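Local coordinates for switch-activating protein 1 (Schizosaccharomyces pombe, PDB 5JDK) that binds specific DNA sequences as a homodimer, both at the mating-type switch-activating site and at the rDNA replication fork barrier, where it blocks replication forks, at residues Lys39-Val44 with Ser87-Tyr92; Val45-Glu50 with Tyr60-Arg65. All blocks are in the same frame, centred on the assembly; numbering follows the deposited sequence.

Interaction 1 (Lys39-Val44 with Ser87-Tyr92); sequences KLMRLV and SIMRVY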
loop_
_atom_site.group_PDB
_atom_site.type_symbol
_atom_site.label_atom_id
_atom_site.label_comp_id
_atom_site.label_asym_id
_atom_site.label_seq_id
_atom_site.Cartn_x
_atom_site.Cartn_y
_atom_site.Cartn_z
ATOM N N LYS A 39 3.081 -5.222 -8.027
ATOM C CA LYS A 39 3.857 -6.202 -7.268
ATOM C C LYS A 39 4.072 -5.749 -5.824
ATOM O O LYS A 39 3.941 -6.550 -4.876
ATOM C CB LYS A 39 5.194 -6.447 -7.955
ATOM C CG LYS A 39 5.068 -7.190 -9.277
ATOM C CD LYS A 39 6.418 -7.352 -9.955
ATOM C CE LYS A 39 6.303 -8.177 -11.225
ATOM N NZ LYS A 39 7.599 -8.263 -11.948
ATOM N N LEU A 40 4.411 -4.470 -5.642
ATOM C CA LEU A 40 4.647 -3.928 -4.312
ATOM C C LEU A 40 3.386 -4.002 -3.462
ATOM O O LEU A 40 3.426 -4.471 -2.312
ATOM C CB LEU A 40 5.149 -2.494 -4.431
ATOM C CG LEU A 40 5.375 -1.733 -3.128
ATOM C CD1 LEU A 40 6.354 -2.453 -2.231
ATOM C CD2 LEU A 40 5.875 -0.339 -3.434
ATOM N N MET A 41 2.249 -3.533 -4.000
ATOM C CA MET A 41 1.025 -3.541 -3.208
ATOM C C MET A 41 0.494 -4.948 -2.966
ATOM O O MET A 41 -0.122 -5.191 -1.926
ATOM C CB MET A 41 -0.024 -2.630 -3.824
ATOM C CG MET A 41 0.341 -1.170 -3.760
ATOM S SD MET A 41 0.678 -0.528 -2.119
ATOM C CE MET A 41 -0.937 -0.683 -1.367
ATOM N N ARG A 42 0.730 -5.886 -3.885
ATOM C CA ARG A 42 0.407 -7.276 -3.594
ATOM C C ARG A 42 1.143 -7.744 -2.350
ATOM O O ARG A 42 0.564 -8.425 -1.499
ATOM C CB ARG A 42 0.779 -8.179 -4.770
ATOM C CG ARG A 42 -0.169 -8.110 -5.957
ATOM C CD ARG A 42 0.343 -8.967 -7.095
ATOM N NE ARG A 42 -0.487 -8.873 -8.282
ATOM C CZ ARG A 42 -0.092 -9.250 -9.492
ATOM N NH1 ARG A 42 1.126 -9.749 -9.672
ATOM N NH2 ARG A 42 -0.910 -9.125 -10.524
ATOM N N LEU A 43 2.433 -7.405 -2.236
ATOM C CA LEU A 43 3.192 -7.796 -1.046
ATOM C C LEU A 43 2.685 -7.104 0.210
ATOM O O LEU A 43 2.556 -7.731 1.267
ATOM C CB LEU A 43 4.664 -7.459 -1.235
ATOM C CG LEU A 43 5.439 -8.296 -2.234
ATOM C CD1 LEU A 43 6.813 -7.693 -2.426
ATOM C CD2 LEU A 43 5.534 -9.736 -1.767
ATOM N N VAL A 44 2.426 -5.801 0.123
ATOM C CA VAL A 44 1.904 -5.063 1.269
ATOM C C VAL A 44 0.621 -5.713 1.778
ATOM O O VAL A 44 0.458 -5.978 2.977
ATOM C CB VAL A 44 1.682 -3.595 0.867
ATOM C CG1 VAL A 44 0.876 -2.848 1.903
ATOM C CG2 VAL A 44 3.022 -2.898 0.641
ATOM N N SER A 87 2.926 7.440 -1.869
ATOM C CA SER A 87 2.556 8.034 -3.147
ATOM C C SER A 87 1.469 7.232 -3.855
ATOM O O SER A 87 0.521 7.815 -4.397
ATOM C CB SER A 87 3.787 8.166 -4.036
ATOM O OG SER A 87 3.425 8.793 -5.252
ATOM N N ILE A 88 1.586 5.901 -3.867
ATOM C CA ILE A 88 0.538 5.073 -4.453
ATOM C C ILE A 88 -0.808 5.385 -3.804
ATOM O O ILE A 88 -1.839 5.487 -4.486
ATOM C CB ILE A 88 0.917 3.583 -4.329
ATOM C CG1 ILE A 88 2.049 3.237 -5.305
ATOM C CG2 ILE A 88 -0.298 2.670 -4.549
ATOM C CD1 ILE A 88 2.746 1.943 -5.002
ATOM N N MET A 89 -0.830 5.484 -2.477
ATOM C CA MET A 89 -2.090 5.733 -1.783
ATOM C C MET A 89 -2.616 7.147 -2.015
ATOM O O MET A 89 -3.838 7.347 -2.077
ATOM C CB MET A 89 -1.930 5.431 -0.297
ATOM C CG MET A 89 -1.625 3.967 0.006
ATOM S SD MET A 89 -2.854 2.790 -0.611
ATOM C CE MET A 89 -4.244 3.162 0.458
ATOM N N ARG A 90 -1.730 8.133 -2.144
ATOM C CA ARG A 90 -2.175 9.480 -2.461
ATOM C C ARG A 90 -2.795 9.525 -3.849
ATOM O O ARG A 90 -3.869 10.118 -4.049
ATOM C CB ARG A 90 -1.004 10.452 -2.362
ATOM C CG ARG A 90 -1.448 11.872 -2.583
ATOM C CD ARG A 90 -0.369 12.862 -2.236
ATOM N NE ARG A 90 -0.774 14.226 -2.570
ATOM C CZ ARG A 90 -1.440 15.042 -1.756
ATOM N NH1 ARG A 90 -1.802 14.637 -0.547
ATOM N NH2 ARG A 90 -1.760 16.262 -2.165
ATOM N N VAL A 91 -2.144 8.875 -4.817
ATOM C CA VAL A 91 -2.709 8.795 -6.157
ATOM C C VAL A 91 -4.032 8.048 -6.125
ATOM O O VAL A 91 -4.984 8.435 -6.807
ATOM C CB VAL A 91 -1.696 8.176 -7.134
ATOM C CG1 VAL A 91 -2.359 7.850 -8.464
ATOM C CG2 VAL A 91 -0.528 9.136 -7.325
ATOM N N TYR A 92 -4.135 7.004 -5.301
ATOM C CA TYR A 92 -5.400 6.295 -5.160
ATOM C C TYR A 92 -6.514 7.225 -4.696
ATOM O O TYR A 92 -7.625 7.203 -5.244
ATOM C CB TYR A 92 -5.233 5.121 -4.203
ATOM C CG TYR A 92 -6.529 4.378 -3.931
ATOM C CD1 TYR A 92 -7.026 4.241 -2.643
ATOM C CD2 TYR A 92 -7.240 3.800 -4.966
ATOM C CE1 TYR A 92 -8.206 3.539 -2.400
ATOM C CE2 TYR A 92 -8.424 3.115 -4.740
ATOM C CZ TYR A 92 -8.896 2.987 -3.454
ATOM O OH TYR A 92 -10.068 2.302 -3.202
#

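Interaction 2 (Val45-Glu50 with Tyr60-Arg65); sequences VRHKHE and YAKIAR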
loop_
_atom_site.group_PDB
_atom_site.type_symbol
_atom_site.label_atom_id
_atom_site.label_comp_id
_atom_site.label_asym_id
_atom_site.label_seq_id
_atom_site.Cartn_x
_atom_site.Cartn_y
_atom_site.Cartn_z
ATOM N N VAL A 45 -0.317 -5.968 0.869
ATOM C CA VAL A 45 -1.600 -6.539 1.264
ATOM C C VAL A 45 -1.435 -7.960 1.798
ATOM O O VAL A 45 -2.065 -8.329 2.789
ATOM C CB VAL A 45 -2.591 -6.457 0.092
ATOM C CG1 VAL A 45 -3.831 -7.263 0.358
ATOM C CG2 VAL A 45 -2.976 -5.001 -0.135
ATOM N N ARG A 46 -0.616 -8.786 1.140
ATOM C CA ARG A 46 -0.415 -10.155 1.613
ATOM C C ARG A 46 0.056 -10.180 3.054
ATOM O O ARG A 46 -0.323 -11.072 3.822
ATOM C CB ARG A 46 0.607 -10.875 0.726
ATOM C CG ARG A 46 0.974 -12.276 1.202
ATOM C CD ARG A 46 -0.218 -13.207 1.100
ATOM N NE ARG A 46 -0.019 -14.542 1.674
ATOM C CZ ARG A 46 -0.286 -14.874 2.936
ATOM N NH1 ARG A 46 -0.726 -13.953 3.789
ATOM N NH2 ARG A 46 -0.118 -16.120 3.347
ATOM N N HIS A 47 0.893 -9.217 3.434
ATOM C CA HIS A 47 1.483 -9.152 4.762
ATOM C C HIS A 47 0.768 -8.170 5.681
ATOM O O HIS A 47 1.315 -7.812 6.725
ATOM C CB HIS A 47 2.962 -8.770 4.642
ATOM C CG HIS A 47 3.791 -9.814 3.975
ATOM N ND1 HIS A 47 3.914 -9.927 2.607
ATOM C CD2 HIS A 47 4.524 -10.821 4.502
ATOM C CE1 HIS A 47 4.687 -10.960 2.320
ATOM N NE2 HIS A 47 5.072 -11.518 3.452
ATOM N N LYS A 48 -0.459 -7.768 5.350
ATOM C CA LYS A 48 -1.079 -6.635 6.033
ATOM C C LYS A 48 -1.262 -6.885 7.520
ATOM O O LYS A 48 -1.219 -5.935 8.313
ATOM C CB LYS A 48 -2.415 -6.290 5.374
ATOM C CG LYS A 48 -3.522 -7.309 5.593
ATOM C CD LYS A 48 -4.755 -6.981 4.783
ATOM C CE LYS A 48 -5.883 -7.918 5.135
ATOM N NZ LYS A 48 -7.105 -7.598 4.356
ATOM N N HIS A 49 -1.486 -8.132 7.924
ATOM C CA HIS A 49 -1.700 -8.427 9.334
ATOM C C HIS A 49 -0.411 -8.395 10.129
ATOM O O HIS A 49 -0.456 -8.475 11.363
ATOM C CB HIS A 49 -2.421 -9.767 9.488
ATOM C CG HIS A 49 -3.851 -9.712 9.045
ATOM N ND1 HIS A 49 -4.367 -10.538 8.069
ATOM C CD2 HIS A 49 -4.866 -8.902 9.427
ATOM C CE1 HIS A 49 -5.643 -10.251 7.883
ATOM N NE2 HIS A 49 -5.970 -9.260 8.693
ATOM N N GLU A 50 0.723 -8.252 9.459
ATOM C CA GLU A 50 2.001 -8.147 10.136
ATOM C C GLU A 50 2.329 -6.731 10.571
ATOM O O GLU A 50 3.200 -6.569 11.429
ATOM C CB GLU A 50 3.122 -8.708 9.254
ATOM C CG GLU A 50 2.912 -10.175 8.930
ATOM C CD GLU A 50 3.995 -10.789 8.075
ATOM O OE1 GLU A 50 3.815 -11.927 7.623
ATOM O OE2 GLU A 50 5.030 -10.147 7.847
ATOM N N TYR A 60 7.865 -1.845 7.029
ATOM C CA TYR A 60 8.315 -1.319 5.743
ATOM C C TYR A 60 9.696 -1.841 5.377
ATOM O O TYR A 60 10.000 -1.995 4.183
ATOM C CB TYR A 60 8.202 0.222 5.678
ATOM C CG TYR A 60 6.739 0.631 5.794
ATOM C CD1 TYR A 60 5.846 0.378 4.761
ATOM C CD2 TYR A 60 6.237 1.173 6.965
ATOM C CE1 TYR A 60 4.500 0.666 4.886
ATOM C CE2 TYR A 60 4.891 1.478 7.099
ATOM C CZ TYR A 60 4.024 1.206 6.059
ATOM O OH TYR A 60 2.679 1.447 6.173
ATOM N N ALA A 61 10.536 -2.125 6.372
ATOM C CA ALA A 61 11.823 -2.740 6.067
ATOM C C ALA A 61 11.631 -4.113 5.442
ATOM O O ALA A 61 12.318 -4.473 4.470
ATOM C CB ALA A 61 12.678 -2.863 7.329
ATOM N N LYS A 62 10.720 -4.920 6.010
ATOM C CA LYS A 62 10.451 -6.243 5.467
ATOM C C LYS A 62 9.891 -6.163 4.054
ATOM O O LYS A 62 10.300 -6.933 3.173
ATOM C CB LYS A 62 9.498 -6.999 6.393
ATOM C CG LYS A 62 9.033 -8.316 5.796
ATOM C CD LYS A 62 8.282 -9.195 6.763
ATOM C CE LYS A 62 7.949 -10.532 6.131
ATOM N NZ LYS A 62 7.207 -11.439 7.021
ATOM N N ILE A 63 8.945 -5.252 3.821
ATOM C CA ILE A 63 8.386 -5.107 2.482
ATOM C C ILE A 63 9.473 -4.734 1.488
ATOM O O ILE A 63 9.529 -5.279 0.382
ATOM C CB ILE A 63 7.237 -4.078 2.487
ATOM C CG1 ILE A 63 6.064 -4.522 3.373
ATOM C CG2 ILE A 63 6.779 -3.766 1.060
ATOM C CD1 ILE A 63 5.393 -5.792 2.953
ATOM N N ALA A 64 10.343 -3.789 1.847
ATOM C CA ALA A 64 11.413 -3.415 0.931
ATOM C C ALA A 64 12.286 -4.618 0.609
ATOM O O ALA A 64 12.688 -4.830 -0.549
ATOM C CB ALA A 64 12.258 -2.314 1.556
ATOM N N ARG A 65 12.587 -5.416 1.630
ATOM C CA ARG A 65 13.452 -6.573 1.433
ATOM C C ARG A 65 12.804 -7.629 0.543
ATOM O O ARG A 65 13.432 -8.123 -0.399
ATOM C CB ARG A 65 13.851 -7.159 2.784
ATOM C CG ARG A 65 14.669 -8.410 2.640
ATOM C CD ARG A 65 15.296 -8.830 3.940
ATOM N NE ARG A 65 16.314 -7.898 4.409
ATOM C CZ ARG A 65 17.578 -7.886 3.998
ATOM N NH1 ARG A 65 18.019 -8.749 3.097
ATOM N NH2 ARG A 65 18.404 -6.982 4.508
#

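Interaction 1 (Lys39-Val44 with Ser87-Tyr92)
Ile88 fits the CD1 end of its side chain between Leu40 and Met41 of helix 34-46, while its other branch lies against Met41 alone. The methyl CG2 of Ile88 sits 4.0 Å from CG of Met41 and 4.1 Å from SD of Met41. The longer branch reaches further across, and its CD1 lies 4.2 Å from CD2 of Leu40 and 4.1 Å from CG of Met41. Met41 and Ile88 run past each other in opposite senses, so each chain lies along the flank of the other. Met41 is bent at both chi2 (-56°) and chi3 (-66°); the folded thioether swings its CE over to Met89, where it packs 4.0 Å from SD of Met89. Met89 is bent in the same way, and the two methionines cross at a slant. All the touching is apolar and none of it is very close, as suits helices whose local axes stay 12.3 Å apart and cross at -99°; long side chains span the gap. The two segments bury 154 Å² between them, and neighbouring helices pack around the same side chains. Helix 56-71 brings Ile63 against Leu40 and Val44, and helix 107-131 sets Cys116 against Ile88, while Ile85, one turn before Met89 on helix 78-98, also packs on Leu40 and Met41 in this central core.

Interaction 2 (Val45-Glu50 with Tyr60-Arg65)
Lys62 reaches from helix 56-71 to Glu50 and passes His47 on the way. From CB, its CG stands anti to the backbone N (chi1 173°), and the rest of the chain is extended, which carries the amine well clear of its own helix. CD is the first atom to come near the other segment, 3.6 Å from OE2 of Glu50. CE follows, 3.4 Å from the same OE2 of Glu50 and 3.8 Å from CD2 of His47. At the tip, NZ gives a hydrogen bond of 2.7 Å to OE2 of Glu50, part of a salt bridge; it arrives on the syn side of that oxygen, 16° out of the carboxylate plane. NZ also lies 3.7 Å from CD2 of His47, approaching the ring obliquely. Both His47 and Glu50 are crossed by the lysine at about a right angle, and the Glu50 carboxyl carbon lies in plane at the edge of the His47 ring. On the apolar side of the contact, CB of His47 rests 4.2 Å from CD1 of Ile63. The imidazole is tied back by ND1 to the Leu43 carbonyl oxygen, a bond that steadies it beside the lysine. His47 is also where the chain leaves helix 34-46 for a short 3-10 turn, so the arrangement is a helix-end turn pinned to the next helix, within the all-helical DNA-binding domain of a family placed in the helix-turn-helix clan.

How the interactions relate
From the N terminus the chain first runs through helix 34-46, which supplies a segment to both contacts: 39-44 to interaction 1 and, at its C-terminal end and in the turn beyond, 45-50 to interaction 2. Interaction 2 closes the short loop, ten residues on, by joining that turn to helix 56-71. The chain then goes on to helix 78-98, where interaction 1 closes the longer loop. Interaction 2 is therefore nested inside interaction 1. Their centres are about 12 Å apart, and they meet at Ile63, whose CG2 is 3.6 Å from CD1 of Leu40. Together they tie helices 56-71 and 78-98, successive in sequence, to the first helix.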